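Long-range contacts in polyketide synthase type I (Bacillus amyloliquefaciens, PDB 5KKU), which probably dehydrates acyl-carrier-bound polyketide intermediates, this chain being the N-terminal double-hotdog dehydratase domain of a modular synthase from the difficidin assembly line: residues 61-66 with 109-114; 222-227 with 277-282; 182-187 with 233-238. All coordinates share one frame; numbering follows the deposited sequence.

Contact 1 (61-66 with 109-114)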
loop_
_atom_site.group_PDB
_atom_site.type_symbol
_atom_site.label_atom_id
_atom_site.label_comp_id
_atom_site.label_asym_id
_atom_site.label_seq_id
_atom_site.Cartn_x
_atom_site.Cartn_y
_atom_site.Cartn_z
ATOM N N ILE A 61 -9.294 4.850 4.600
ATOM C CA ILE A 61 -8.927 6.201 4.295
ATOM C C ILE A 61 -7.542 6.486 4.795
ATOM O O ILE A 61 -7.302 6.336 5.926
ATOM C CB ILE A 61 -9.864 7.214 4.939
ATOM C CG1 ILE A 61 -11.294 6.924 4.612
ATOM C CG2 ILE A 61 -9.520 8.612 4.504
ATOM C CD1 ILE A 61 -12.286 7.739 5.401
ATOM N N PHE A 62 -6.666 6.919 3.929
ATOM C CA PHE A 62 -5.330 7.249 4.297
ATOM C C PHE A 62 -5.234 8.729 4.584
ATOM O O PHE A 62 -5.584 9.549 3.788
ATOM C CB PHE A 62 -4.339 6.862 3.205
ATOM C CG PHE A 62 -4.306 5.410 2.867
ATOM C CD1 PHE A 62 -3.867 4.495 3.754
ATOM C CD2 PHE A 62 -4.640 4.993 1.641
ATOM C CE1 PHE A 62 -3.817 3.179 3.437
ATOM C CE2 PHE A 62 -4.594 3.686 1.317
ATOM C CZ PHE A 62 -4.185 2.775 2.217
ATOM N N LYS A 63 -4.771 9.063 5.761
ATOM C CA LYS A 63 -4.755 10.432 6.201
ATOM C C LYS A 63 -3.744 11.410 6.762
ATOM O O LYS A 63 -3.879 12.584 6.567
ATOM C CB LYS A 63 -5.469 10.583 7.517
ATOM C CG LYS A 63 -6.855 9.979 7.511
ATOM C CD LYS A 63 -7.724 10.411 8.669
ATOM C CE LYS A 63 -8.874 9.470 8.869
ATOM N NZ LYS A 63 -9.551 9.528 10.173
ATOM N N GLN A 64 -2.671 11.041 7.256
ATOM C CA GLN A 64 -1.544 11.892 7.514
ATOM C C GLN A 64 -0.379 10.900 7.292
ATOM O O GLN A 64 -0.446 9.825 7.748
ATOM C CB GLN A 64 -1.522 12.603 8.838
ATOM C CG GLN A 64 -0.667 13.808 8.895
ATOM C CD GLN A 64 -1.233 15.015 8.208
ATOM O OE1 GLN A 64 -1.384 15.013 7.040
ATOM N NE2 GLN A 64 -1.499 16.042 8.940
ATOM N N PRO A 65 0.643 11.277 6.563
ATOM C CA PRO A 65 1.776 10.396 6.365
ATOM C C PRO A 65 2.591 10.231 7.637
ATOM O O PRO A 65 2.705 11.178 8.322
ATOM C CB PRO A 65 2.569 11.121 5.293
ATOM C CG PRO A 65 2.276 12.519 5.492
ATOM C CD PRO A 65 0.837 12.548 5.869
ATOM N N VAL A 66 3.047 9.049 7.977
ATOM C CA VAL A 66 3.962 8.863 9.081
ATOM C C VAL A 66 5.382 9.221 8.631
ATOM O O VAL A 66 5.965 8.523 7.867
ATOM C CB VAL A 66 3.919 7.434 9.638
ATOM C CG1 VAL A 66 5.063 7.153 10.573
ATOM C CG2 VAL A 66 2.610 7.141 10.316
ATOM N N ASN A 109 -3.696 8.889 11.026
ATOM C CA ASN A 109 -3.023 8.308 9.898
ATOM C C ASN A 109 -3.897 7.491 8.996
ATOM O O ASN A 109 -3.739 7.513 7.842
ATOM C CB ASN A 109 -1.789 7.543 10.350
ATOM C CG ASN A 109 -0.813 8.407 11.108
ATOM O OD1 ASN A 109 -0.518 8.165 12.239
ATOM N ND2 ASN A 109 -0.347 9.418 10.478
ATOM N N MET A 110 -4.880 6.839 9.566
ATOM C CA MET A 110 -5.737 5.972 8.824
ATOM C C MET A 110 -6.946 5.455 9.573
ATOM O O MET A 110 -6.902 5.269 10.754
ATOM C CB MET A 110 -4.931 4.822 8.306
ATOM C CG MET A 110 -5.676 3.924 7.393
ATOM S SD MET A 110 -4.975 2.317 7.352
ATOM C CE MET A 110 -6.227 1.394 8.210
ATOM N N GLU A 111 -8.024 5.217 8.844
ATOM C CA GLU A 111 -9.211 4.578 9.354
ATOM C C GLU A 111 -9.786 3.565 8.401
ATOM O O GLU A 111 -9.637 3.671 7.260
ATOM C CB GLU A 111 -10.263 5.592 9.730
ATOM C CG GLU A 111 -10.989 6.204 8.570
ATOM C CD GLU A 111 -12.165 7.036 8.988
ATOM O OE1 GLU A 111 -11.940 8.136 9.475
ATOM O OE2 GLU A 111 -13.296 6.588 8.803
ATOM N N CYS A 112 -10.392 2.529 8.905
ATOM C CA CYS A 112 -11.092 1.582 8.067
ATOM C C CYS A 112 -12.115 0.787 8.864
ATOM O O CYS A 112 -12.203 0.940 10.036
ATOM C CB CYS A 112 -10.124 0.638 7.378
ATOM S SG CYS A 112 -9.230 -0.476 8.438
ATOM N N GLN A 113 -12.819 -0.127 8.239
ATOM C CA GLN A 113 -13.729 -1.014 8.912
ATOM C C GLN A 113 -13.306 -2.436 8.711
ATOM O O GLN A 113 -13.157 -2.890 7.625
ATOM C CB GLN A 113 -15.119 -0.837 8.394
ATOM C CG GLN A 113 -15.654 0.527 8.558
ATOM C CD GLN A 113 -16.196 0.769 9.948
ATOM O OE1 GLN A 113 -16.608 -0.139 10.664
ATOM N NE2 GLN A 113 -16.180 2.001 10.331
ATOM N N LEU A 114 -13.075 -3.136 9.783
ATOM C CA LEU A 114 -12.593 -4.493 9.698
ATOM C C LEU A 114 -13.688 -5.549 9.829
ATOM O O LEU A 114 -14.342 -5.626 10.799
ATOM C CB LEU A 114 -11.518 -4.699 10.723
ATOM C CG LEU A 114 -10.684 -5.948 10.696
ATOM C CD1 LEU A 114 -9.405 -5.580 11.371
ATOM C CD2 LEU A 114 -11.302 -7.155 11.373
#

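Contact 2 (222-227 with 277-282)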
loop_
_atom_site.group_PDB
_atom_site.type_symbol
_atom_site.label_atom_id
_atom_site.label_comp_id
_atom_site.label_asym_id
_atom_site.label_seq_id
_atom_site.Cartn_x
_atom_site.Cartn_y
_atom_site.Cartn_z
ATOM N N PHE A 222 -5.303 7.297 -1.416
ATOM C CA PHE A 222 -6.264 8.005 -0.663
ATOM C C PHE A 222 -7.598 7.459 -0.167
ATOM O O PHE A 222 -8.193 8.045 0.670
ATOM C CB PHE A 222 -6.871 9.087 -1.531
ATOM C CG PHE A 222 -7.847 9.951 -0.821
ATOM C CD1 PHE A 222 -7.603 10.382 0.437
ATOM C CD2 PHE A 222 -9.011 10.300 -1.402
ATOM C CE1 PHE A 222 -8.501 11.149 1.096
ATOM C CE2 PHE A 222 -9.929 11.087 -0.753
ATOM C CZ PHE A 222 -9.664 11.518 0.494
ATOM N N MET A 223 -8.058 6.360 -0.737
ATOM C CA MET A 223 -9.160 5.583 -0.178
ATOM C C MET A 223 -9.202 4.141 -0.670
ATOM O O MET A 223 -8.684 3.819 -1.738
ATOM C CB MET A 223 -10.474 6.280 -0.545
ATOM C CG MET A 223 -10.692 7.626 0.129
ATOM S SD MET A 223 -12.212 8.434 -0.407
ATOM C CE MET A 223 -13.435 7.409 0.401
ATOM N N ILE A 224 -9.691 3.164 0.030
ATOM C CA ILE A 224 -9.736 1.865 -0.615
ATOM C C ILE A 224 -11.066 1.288 -0.242
ATOM O O ILE A 224 -11.351 1.242 0.895
ATOM C CB ILE A 224 -8.582 0.903 -0.198
ATOM C CG1 ILE A 224 -7.256 1.299 -0.811
ATOM C CG2 ILE A 224 -8.861 -0.530 -0.588
ATOM C CD1 ILE A 224 -6.070 0.527 -0.304
ATOM N N ASP A 225 -11.883 0.895 -1.176
ATOM C CA ASP A 225 -13.199 0.398 -0.817
ATOM C C ASP A 225 -13.110 -0.934 -0.122
ATOM O O ASP A 225 -13.706 -1.143 0.877
ATOM C CB ASP A 225 -14.139 0.338 -1.995
ATOM C CG ASP A 225 -14.907 1.595 -2.184
ATOM O OD1 ASP A 225 -14.636 2.595 -1.522
ATOM O OD2 ASP A 225 -15.799 1.631 -3.012
ATOM N N ARG A 226 -12.323 -1.843 -0.670
ATOM C CA ARG A 226 -12.077 -3.114 -0.061
ATOM C C ARG A 226 -10.713 -3.667 -0.374
ATOM O O ARG A 226 -10.282 -3.603 -1.492
ATOM C CB ARG A 226 -13.159 -4.137 -0.408
ATOM C CG ARG A 226 -12.914 -5.483 0.219
ATOM C CD ARG A 226 -14.037 -6.480 0.066
ATOM N NE ARG A 226 -13.793 -7.312 -1.086
ATOM C CZ ARG A 226 -13.355 -8.541 -1.030
ATOM N NH1 ARG A 226 -13.166 -9.127 0.120
ATOM N NH2 ARG A 226 -13.144 -9.174 -2.130
ATOM N N PHE A 227 -10.045 -4.204 0.624
ATOM C CA PHE A 227 -8.838 -4.963 0.452
ATOM C C PHE A 227 -8.922 -6.242 1.244
ATOM O O PHE A 227 -9.344 -6.241 2.353
ATOM C CB PHE A 227 -7.598 -4.173 0.853
ATOM C CG PHE A 227 -6.328 -4.808 0.447
ATOM C CD1 PHE A 227 -5.738 -5.716 1.239
ATOM C CD2 PHE A 227 -5.711 -4.477 -0.752
ATOM C CE1 PHE A 227 -4.573 -6.324 0.862
ATOM C CE2 PHE A 227 -4.533 -5.072 -1.122
ATOM C CZ PHE A 227 -3.970 -6.004 -0.312
ATOM N N GLU A 277 -10.381 -3.502 -4.175
ATOM C CA GLU A 277 -11.465 -2.909 -4.894
ATOM C C GLU A 277 -11.421 -1.423 -4.785
ATOM O O GLU A 277 -11.451 -0.917 -3.707
ATOM C CB GLU A 277 -12.764 -3.399 -4.332
ATOM C CG GLU A 277 -13.219 -4.700 -4.859
ATOM C CD GLU A 277 -14.494 -5.110 -4.229
ATOM O OE1 GLU A 277 -15.340 -4.240 -4.004
ATOM O OE2 GLU A 277 -14.637 -6.283 -3.956
ATOM N N LYS A 278 -11.337 -0.771 -5.909
ATOM C CA LYS A 278 -11.353 0.647 -6.000
ATOM C C LYS A 278 -10.288 1.376 -5.175
ATOM O O LYS A 278 -10.592 2.066 -4.256
ATOM C CB LYS A 278 -12.754 1.161 -5.727
ATOM C CG LYS A 278 -13.015 2.515 -6.309
ATOM C CD LYS A 278 -14.012 3.295 -5.495
ATOM C CE LYS A 278 -14.823 4.246 -6.356
ATOM N NZ LYS A 278 -14.068 5.327 -7.042
ATOM N N LEU A 279 -9.037 1.257 -5.557
ATOM C CA LEU A 279 -7.998 2.067 -4.956
ATOM C C LEU A 279 -8.048 3.441 -5.534
ATOM O O LEU A 279 -7.832 3.650 -6.683
ATOM C CB LEU A 279 -6.626 1.441 -5.090
ATOM C CG LEU A 279 -5.420 2.357 -4.996
ATOM C CD1 LEU A 279 -5.164 2.738 -3.575
ATOM C CD2 LEU A 279 -4.187 1.762 -5.600
ATOM N N THR A 280 -8.371 4.411 -4.732
ATOM C CA THR A 280 -8.462 5.752 -5.215
ATOM C C THR A 280 -7.207 6.456 -4.860
ATOM O O THR A 280 -6.779 6.374 -3.787
ATOM C CB THR A 280 -9.661 6.493 -4.640
ATOM O OG1 THR A 280 -10.854 5.899 -5.107
ATOM C CG2 THR A 280 -9.662 7.909 -5.103
ATOM N N VAL A 281 -6.659 7.181 -5.808
ATOM C CA VAL A 281 -5.431 7.894 -5.641
ATOM C C VAL A 281 -5.591 9.367 -5.982
ATOM O O VAL A 281 -6.361 9.685 -6.819
ATOM C CB VAL A 281 -4.298 7.220 -6.413
ATOM C CG1 VAL A 281 -4.219 5.739 -6.076
ATOM C CG2 VAL A 281 -4.424 7.440 -7.897
ATOM N N LYS A 282 -4.863 10.248 -5.306
ATOM C CA LYS A 282 -5.004 11.674 -5.580
ATOM C C LYS A 282 -3.698 12.374 -5.933
ATOM O O LYS A 282 -2.747 12.371 -5.152
ATOM C CB LYS A 282 -5.664 12.379 -4.391
ATOM C CG LYS A 282 -6.700 13.420 -4.785
ATOM C CD LYS A 282 -7.251 14.139 -3.565
ATOM C CE LYS A 282 -6.132 14.625 -2.658
ATOM N NZ LYS A 282 -6.656 15.207 -1.391
#

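Contact 3 (182-187 with 233-238)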
loop_
_atom_site.group_PDB
_atom_site.type_symbol
_atom_site.label_atom_id
_atom_site.label_comp_id
_atom_site.label_asym_id
_atom_site.label_seq_id
_atom_site.Cartn_x
_atom_site.Cartn_y
_atom_site.Cartn_z
ATOM N N LEU A 182 17.454 -8.558 0.538
ATOM C CA LEU A 182 17.174 -7.954 1.825
ATOM C C LEU A 182 15.690 -7.948 2.203
ATOM O O LEU A 182 15.318 -8.395 3.257
ATOM C CB LEU A 182 17.708 -6.542 1.871
ATOM C CG LEU A 182 17.338 -5.750 3.088
ATOM C CD1 LEU A 182 18.170 -6.236 4.242
ATOM C CD2 LEU A 182 17.592 -4.288 2.854
ATOM N N ALA A 183 14.846 -7.466 1.306
ATOM C CA ALA A 183 13.420 -7.471 1.495
ATOM C C ALA A 183 12.841 -8.843 1.585
ATOM O O ALA A 183 11.922 -9.064 2.306
ATOM C CB ALA A 183 12.743 -6.705 0.405
ATOM N N GLU A 184 13.443 -9.774 0.885
ATOM C CA GLU A 184 12.941 -11.114 0.811
ATOM C C GLU A 184 13.048 -11.832 2.129
ATOM O O GLU A 184 12.225 -12.638 2.443
ATOM C CB GLU A 184 13.630 -11.872 -0.308
ATOM C CG GLU A 184 13.472 -13.351 -0.248
ATOM C CD GLU A 184 12.038 -13.785 -0.215
ATOM O OE1 GLU A 184 11.217 -13.147 -0.854
ATOM O OE2 GLU A 184 11.748 -14.741 0.496
ATOM N N GLY A 185 14.054 -11.504 2.917
ATOM C CA GLY A 185 14.257 -12.132 4.190
ATOM C C GLY A 185 13.169 -11.842 5.206
ATOM O O GLY A 185 13.081 -12.506 6.170
ATOM N N PHE A 186 12.341 -10.840 4.953
ATOM C CA PHE A 186 11.299 -10.483 5.867
ATOM C C PHE A 186 9.895 -10.933 5.432
ATOM O O PHE A 186 8.944 -10.779 6.135
ATOM C CB PHE A 186 11.303 -8.988 6.070
ATOM C CG PHE A 186 12.516 -8.451 6.777
ATOM C CD1 PHE A 186 12.569 -8.393 8.141
ATOM C CD2 PHE A 186 13.571 -7.964 6.066
ATOM C CE1 PHE A 186 13.655 -7.891 8.775
ATOM C CE2 PHE A 186 14.658 -7.430 6.680
ATOM C CZ PHE A 186 14.708 -7.404 8.042
ATOM N N ARG A 187 9.834 -11.354 4.169
ATOM C CA ARG A 187 8.599 -11.757 3.511
ATOM C C ARG A 187 7.846 -12.706 4.396
ATOM O O ARG A 187 6.615 -12.740 4.406
ATOM C CB ARG A 187 8.899 -12.419 2.165
ATOM C CG ARG A 187 7.661 -12.811 1.375
ATOM C CD ARG A 187 8.025 -13.294 -0.019
ATOM N NE ARG A 187 8.857 -14.494 0.017
ATOM C CZ ARG A 187 8.414 -15.699 0.362
ATOM N NH1 ARG A 187 7.144 -15.869 0.702
ATOM N NH2 ARG A 187 9.242 -16.735 0.368
ATOM N N PHE A 233 1.822 -13.906 0.576
ATOM C CA PHE A 233 2.604 -13.694 -0.604
ATOM C C PHE A 233 3.769 -14.672 -0.776
ATOM O O PHE A 233 4.460 -14.946 0.127
ATOM C CB PHE A 233 3.151 -12.275 -0.583
ATOM C CG PHE A 233 2.127 -11.197 -0.755
ATOM C CD1 PHE A 233 1.030 -11.383 -1.523
ATOM C CD2 PHE A 233 2.313 -9.968 -0.171
ATOM C CE1 PHE A 233 0.126 -10.370 -1.696
ATOM C CE2 PHE A 233 1.413 -8.955 -0.340
ATOM C CZ PHE A 233 0.313 -9.157 -1.100
ATOM N N PRO A 234 4.013 -15.123 -1.983
ATOM C CA PRO A 234 5.207 -15.902 -2.271
ATOM C C PRO A 234 6.333 -15.012 -2.694
ATOM O O PRO A 234 6.168 -13.840 -2.572
ATOM C CB PRO A 234 4.767 -16.761 -3.425
ATOM C CG PRO A 234 3.754 -15.951 -4.076
ATOM C CD PRO A 234 2.987 -15.340 -2.985
ATOM N N LYS A 235 7.431 -15.547 -3.174
ATOM C CA LYS A 235 8.562 -14.769 -3.571
ATOM C C LYS A 235 8.272 -13.820 -4.712
ATOM O O LYS A 235 8.736 -12.736 -4.730
ATOM C CB LYS A 235 9.695 -15.682 -3.935
ATOM C CG LYS A 235 10.439 -16.234 -2.752
ATOM C CD LYS A 235 11.563 -17.140 -3.166
ATOM C CE LYS A 235 12.162 -17.817 -1.951
ATOM N NZ LYS A 235 13.041 -18.978 -2.254
ATOM N N THR A 236 7.515 -14.252 -5.691
ATOM C CA THR A 236 7.131 -13.372 -6.761
ATOM C C THR A 236 5.627 -13.314 -6.851
ATOM O O THR A 236 4.992 -14.301 -6.811
ATOM C CB THR A 236 7.645 -13.859 -8.129
ATOM O OG1 THR A 236 9.051 -14.019 -8.121
ATOM C CG2 THR A 236 7.248 -12.931 -9.234
ATOM N N ILE A 237 5.077 -12.126 -6.990
ATOM C CA ILE A 237 3.665 -11.953 -7.233
ATOM C C ILE A 237 3.317 -11.342 -8.569
ATOM O O ILE A 237 4.146 -10.789 -9.255
ATOM C CB ILE A 237 2.969 -11.144 -6.160
ATOM C CG1 ILE A 237 3.495 -9.725 -6.153
ATOM C CG2 ILE A 237 3.102 -11.794 -4.808
ATOM C CD1 ILE A 237 2.686 -8.753 -5.373
ATOM N N TYR A 238 2.064 -11.423 -8.931
ATOM C CA TYR A 238 1.594 -10.922 -10.192
ATOM C C TYR A 238 0.377 -10.088 -10.007
ATOM O O TYR A 238 -0.671 -10.605 -9.833
ATOM C CB TYR A 238 1.329 -12.074 -11.149
ATOM C CG TYR A 238 2.528 -12.930 -11.386
ATOM C CD1 TYR A 238 2.903 -13.890 -10.500
ATOM C CD2 TYR A 238 3.271 -12.760 -12.482
ATOM C CE1 TYR A 238 4.005 -14.627 -10.710
ATOM C CE2 TYR A 238 4.373 -13.494 -12.699
ATOM C CZ TYR A 238 4.718 -14.438 -11.832
ATOM O OH TYR A 238 5.801 -15.132 -12.085
#

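Contact 1 (61-66 with 109-114)
Phe62 and Met110 form a non-hydrogen-bonded antiparallel pair, and Ile61 and Glu111 the hydrogen-bonded pair beside it, where strand 55-62 meets strand 107-116 in what is predicted to be the N-terminal hotdog fold. The tight, buried part is the backbone bonding together with Met110 and the Asn109 amide. Ile61 N gives a bond of 2.9 Å to Glu111 O, Glu111 N returns one to Ile61 O, and Lys63 N reaches Asn109 O at 2.8 Å. Met110 lies alongside Phe62, Met110 CG 4.1 Å from Phe62 CD1, with its sulfur obliquely placed in a Met-aromatic contact; Leu38 and Leu42 of helix 37-49 touch the methionine. The other face is polar and partly exposed. There Glu111 runs beside Ile61, whose CD1 touches the carboxylate carbon, and Lys63, its chain extended, swings across to put NZ 2.9 Å from Glu111 OE1 on the anti lone pair, a salt bridge. Beyond Lys63 a side-chain bond takes over from the backbone ones. Asn109, which shares a classic bulge with Met110 opposite Ile91, has its buried amide held at both ends: OD1 bonds to Ser93 OG and ND2 to Gln64 O, while Val66 CG2 packs against Asn109 CG. The Asn109 ND2 to Gln64 O bond is 2.8 Å long, with the acceptor close to the amide plane but the nitrogen 53° above the carbonyl plane.

Contact 2 (222-227 with 277-282)
The Phe222 ring has Met223 CG over one face, 3.5 Å above the plane and offset toward the rim, and Thr280 CG2 near its edge, 4.5 Å from Phe222 CD2. Lys282 NZ stands almost on the ring normal but 5.1 Å from the Phe222 ring centroid, at most a weak cation-pi attraction. At the far end of the contact the second flat group, the Arg226 guanidinium, takes Glu277 at its edge. Arg226 NE points in plane and nearly straight at Glu277 OE2, 3.2 Å away, yet meets that oxygen from above the carboxylate, the two planes being 65° apart. This salt bridge is one of several: NH2 also pairs with Glu275 and NH1 with Glu56, so the guanidinium is gripped on three nitrogens and its rotation is probably fixed. Between these ends, strands 219-229 and 272-283 run antiparallel in the predicted C-terminal hotdog fold, with two classic beta bulges. At the first, Phe222 and Met223 both face Thr280: Phe222 N bonds to Thr280 O at 2.9 Å and Met223 N adds a weak bond to the same oxygen. The second sets Asp225 and Arg226 opposite Glu277, whose O receives Arg226 N and, weakly, Asp225 N, where the chain turns a corner. Ile224 and Leu279 share the buried face, where Ile224 CG1 is 3.8 Å from Leu279 CD1, and Ile39 of helix 37-49 also packs on the isoleucine. Asp225 and Lys278 lie side by side, but the lysine offers methylene: Asp225 OD2 is 3.5 Å from Lys278 CD, while Lys278 NZ turns to Ser260 OG.

Contact 3 (182-187 with 233-238)
The chain from Glu184 to Arg187 closes a type I beta turn at the end of helix 181-184, Arg187 N bonding to Glu184 O, and approaches the loop 233-235 that leads into strand 236-248. The two backbones stay well apart, Glu184 CA and Lys235 CA being 7.2 Å from each other, so side chains bridge the gap. The contact lies at the surface of the predicted C-terminal hotdog fold and joins the turn after helix 181-184 to the loop ahead of strand 236-248. Arg187 does most of the bridging. Its CG continues away from the backbone N (chi1 -177°) and the chain then bends at chi3, which lays the guanidinium flat against the loop: Lys235 N sits 3.6 Å above its centre, with Lys235 CA and Pro234 C over one face. Arg187 CD packs near Pro234 O, 3.2 Å away. At the edge, Glu184 supplies the carboxylate. Arg187 NE lies 2.9 Å from Glu184 OE1, on the syn lone pair and within 1° of the guanidinium plane, and OE2 adds weaker bonds to NE and NH2. This salt bridge within one turn probably helps to hold the guanidinium where NH1 can reach across. Lys235 crosses both acidic and basic groups at about a right angle, using methylene rather than charge: Lys235 CG comes 3.4 Å from Arg187 NH2 and 3.7 Å from Glu184 OE1. Lys235 NZ stays 5.1 Å from Arg187 NH2. The Phe233 ring leads away from the turn and meets Phe196 of helix 194-200 edge-to-face. The loop's carbonyl takes the bond that joins the segments: Arg187 NH1 donates to Phe233 O at 2.9 Å, bent to 131° at the hydrogen.

Contacts 1 and 2 are neighbours, their centres about 11 Å apart, because strand 55-62 of the predicted N-terminal hotdog pairs antiparallel with strand 219-229 of the C-terminal one. The Phe62 ring bridges them, Phe62 CE2 being 3.8 Å from Ile224 CD1, so strand pairing continues across the boundary between the two predicted halves. Contact 3 lies across the chain's centre, about 25 Å from contact 1 and about 23 Å from contact 2, centre to centre. Along the chain, contact 1 closes before the others open, whereas the segments of contacts 2 and 3 alternate, strands 219-229 and 236-248 being consecutive. Each contact has a side chain (Phe62, Leu279, Phe233) about 10 Å from that of Asp198, the predicted proton donor.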